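Local coordinates for uncharacterized protein SPOA0173 (Silicibacter pomeroyi, PDB 3EYT) that is of unknown function but, as a thioredoxin-like protein of the AhpC/TSA family, probably acts as an oxidoreductase with antioxidant activity, at residues C[27-32]-C[62-67]. Numbering follows the deposited sequence.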
ATOM      1  N   ARG C  27      18.185   0.151  27.082  0.50 25.95           N
ATOM      2  CA  ARG C  27      18.594   0.801  28.326  0.50 26.28           C
ATOM      3  C   ARG C  27      20.104   0.733  28.506  0.50 26.05           C
ATOM      4  O   ARG C  27      20.711  -0.329  28.352  0.50 25.67           O
ATOM      5  CB  ARG C  27      17.923   0.130  29.525  0.50 26.41           C
ATOM      6  CG  ARG C  27      16.500   0.566  29.742  0.50 27.28           C
ATOM      7  CD  ARG C  27      16.448   1.910  30.418  0.50 28.52           C
ATOM      8  NE  ARG C  27      15.346   2.687  29.887  0.50 28.26           N
ATOM      9  CZ  ARG C  27      14.074   2.326  29.970  0.50 29.53           C
ATOM     10  NH1 ARG C  27      13.141   3.100  29.446  0.50 30.16           N
ATOM     11  NH2 ARG C  27      13.733   1.185  30.556  0.50 29.40           N
ATOM     12  N   GLY C  28      20.699   1.874  28.831  1.00 26.07           N
ATOM     13  CA  GLY C  28      22.165   1.964  29.037  1.00 26.72           C
ATOM     14  C   GLY C  28      22.963   2.431  27.823  1.00 26.61           C
ATOM     15  O   GLY C  28      24.129   2.819  27.946  1.00 27.60           O
ATOM     16  N   LYS C  29      22.346   2.361  26.646  1.00 26.40           N
ATOM     17  CA  LYS C  29      22.897   2.958  25.419  1.00 25.67           C
ATOM     18  C   LYS C  29      22.223   4.294  25.215  1.00 24.53           C
ATOM     19  O   LYS C  29      21.058   4.479  25.589  1.00 23.71           O
ATOM     20  CB  LYS C  29      22.571   2.127  24.177  1.00 26.41           C
ATOM     21  CG  LYS C  29      23.263   0.791  24.081  1.00 27.45           C
ATOM     22  CD  LYS C  29      22.530  -0.053  23.051  1.00 27.77           C
ATOM     23  CE  LYS C  29      23.170  -1.418  22.896  1.00 32.66           C
ATOM     24  NZ  LYS C  29      24.626  -1.281  22.702  1.00 35.53           N
ATOM     25  N   VAL C  30      22.972   5.227  24.643  1.00 23.42           N
ATOM     26  CA  VAL C  30      22.391   6.431  24.092  1.00 22.03           C
ATOM     27  C   VAL C  30      21.696   5.978  22.792  1.00 21.73           C
ATOM     28  O   VAL C  30      22.206   5.143  22.044  1.00 21.99           O
ATOM     29  CB  VAL C  30      23.479   7.514  23.879  1.00 22.07           C
ATOM     30  CG1 VAL C  30      22.944   8.704  23.093  1.00 21.99           C
ATOM     31  CG2 VAL C  30      24.028   7.969  25.241  1.00 19.83           C
ATOM     32  N   ILE C  31      20.487   6.468  22.567  1.00 20.31           N
ATOM     33  CA  ILE C  31      19.723   6.049  21.393  1.00 18.76           C
ATOM     34  C   ILE C  31      19.447   7.261  20.507  1.00 18.21           C
ATOM     35  O   ILE C  31      18.996   8.325  20.996  1.00 18.04           O
ATOM     36  CB  ILE C  31      18.395   5.378  21.814  1.00 18.75           C
ATOM     37  CG1 ILE C  31      18.653   4.298  22.870  1.00 20.05           C
ATOM     38  CG2 ILE C  31      17.644   4.816  20.601  1.00 16.20           C
ATOM     39  CD1 ILE C  31      17.398   3.836  23.575  1.00 22.02           C
ATOM     40  N   VAL C  32      19.755   7.121  19.220  1.00 16.75           N
ATOM     41  CA  VAL C  32      19.451   8.151  18.232  1.00 16.36           C
ATOM     42  C   VAL C  32      18.365   7.592  17.336  1.00 16.02           C
ATOM     43  O   VAL C  32      18.542   6.536  16.729  1.00 16.31           O
ATOM     44  CB  VAL C  32      20.686   8.474  17.355  1.00 16.40           C
ATOM     45  CG1 VAL C  32      20.344   9.514  16.298  1.00 15.11           C
ATOM     46  CG2 VAL C  32      21.853   8.956  18.223  1.00 17.72           C
ATOM     47  N   LYS C  62      27.882   1.413  22.289  1.00 25.16           N
ATOM     48  CA  LYS C  62      27.586   2.601  23.071  1.00 24.33           C
ATOM     49  C   LYS C  62      26.364   3.368  22.582  1.00 23.61           C
ATOM     50  O   LYS C  62      25.619   3.922  23.398  1.00 23.90           O
ATOM     51  CB  LYS C  62      28.795   3.525  23.099  1.00 24.42           C
ATOM     52  CG  LYS C  62      29.963   2.983  23.917  1.00 26.38           C
ATOM     53  CD  LYS C  62      31.159   3.948  23.873  1.00 28.98           C
ATOM     54  CE  LYS C  62      32.450   3.343  24.476  1.00 29.66           C
ATOM     55  NZ  LYS C  62      32.130   2.582  25.715  1.00 31.35           N
ATOM     56  N   VAL C  63      26.171   3.402  21.259  1.00 21.98           N
ATOM     57  CA  VAL C  63      25.111   4.196  20.632  1.00 21.35           C
ATOM     58  C   VAL C  63      24.284   3.291  19.719  1.00 20.91           C
ATOM     59  O   VAL C  63      24.826   2.594  18.836  1.00 21.16           O
ATOM     60  CB  VAL C  63      25.695   5.382  19.821  1.00 21.48           C
ATOM     61  CG1 VAL C  63      24.574   6.173  19.072  1.00 19.83           C
ATOM     62  CG2 VAL C  63      26.497   6.300  20.739  1.00 21.35           C
ATOM     63  N   ALA C  64      22.982   3.259  19.967  1.00 19.94           N
ATOM     64  CA  ALA C  64      22.059   2.602  19.032  1.00 19.48           C
ATOM     65  C   ALA C  64      21.478   3.652  18.087  1.00 19.52           C
ATOM     66  O   ALA C  64      21.080   4.745  18.522  1.00 20.67           O
ATOM     67  CB  ALA C  64      20.922   1.872  19.797  1.00 19.65           C
ATOM     68  N   VAL C  65      21.417   3.324  16.801  1.00 18.06           N
ATOM     69  CA  VAL C  65      20.796   4.184  15.813  1.00 16.68           C
ATOM     70  C   VAL C  65      19.637   3.406  15.192  1.00 16.77           C
ATOM     71  O   VAL C  65      19.820   2.295  14.696  1.00 16.39           O
ATOM     72  CB  VAL C  65      21.792   4.619  14.690  1.00 16.41           C
ATOM     73  CG1 VAL C  65      21.072   5.468  13.598  1.00 15.53           C
ATOM     74  CG2 VAL C  65      22.955   5.401  15.258  1.00 15.09           C
ATOM     75  N   LEU C  66      18.455   4.002  15.244  1.00 16.41           N
ATOM     76  CA  LEU C  66      17.201   3.376  14.790  1.00 16.76           C
ATOM     77  C   LEU C  66      16.552   4.306  13.793  1.00 15.67           C
ATOM     78  O   LEU C  66      16.587   5.515  13.991  1.00 16.58           O
ATOM     79  CB  LEU C  66      16.200   3.245  15.942  1.00 15.95           C
ATOM     80  CG  LEU C  66      16.674   2.526  17.199  1.00 20.05           C
ATOM     81  CD1 LEU C  66      15.535   2.357  18.158  1.00 17.65           C
ATOM     82  CD2 LEU C  66      17.338   1.166  16.819  1.00 22.00           C
ATOM     83  N   GLY C  67      15.930   3.744  12.759  1.00 15.77           N
ATOM     84  CA  GLY C  67      15.065   4.530  11.863  1.00 16.01           C
ATOM     85  C   GLY C  67      13.615   4.323  12.301  1.00 15.31           C
ATOM     86  O   GLY C  67      13.242   3.234  12.729  1.00 16.45           O
TER
HETATM   87  O   HOH W   1      26.328   4.236  26.014  1.00 22.38           O
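V32 and A64 meet backbone to backbone: V32 N gives its hydrogen to A64 O at 2.8 Å, an almost straight bond (175° at the hydrogen). The same ladder runs on through A64 N to V30 O and L66 N to V32 O, both 2.9 Å, pairing strands 30-36 and 63-69 in parallel with V30 beside V63, I31 beside A64 and V32 beside V65. Between these bonds the CA-H groups of V63, I31 and V65 lean on the same carbonyl oxygens.

The buried part is tight and apolar on both faces. On the face of V30, V32, V63 and V65, V32 CG2 passes across V63 CG1 at 4.0 Å; V63 CG1 lies anti to its own backbone N (chi1 176°), which also brings it alongside V30 O. Helix 41-57, through V54, covers V32 and V65, while L151 of helix 140-151 covers V30 and V63. On the other face, the CG2 branch of I31 meets L66 CD1 at 4.1 Å, and L26 touches both side chains.

At the strand starts the packing gives way to polar, more open contacts. V30 N reaches K62 O at 3.2 Å through a hydrogen bond bent to 142° at the hydrogen, and a water that donates to K62 O at 2.7 Å also donates to G28 O. K29 CD touches A64 CB at 4.1 Å, while K29 CB lies nearer K62 O; the chain bends at its last torsion, where NZ hydrogen-bonds to the carbonyl oxygens of D61 and E60.

The two strands and helix 41-57 form a beta-alpha-beta unit of the thioredoxin-like fold. The chemistry of the contact implies a centre held by regular backbone bonds between hydrophobic faces, with water and a lysine ammonium satisfying carbonyls just ahead of the strands.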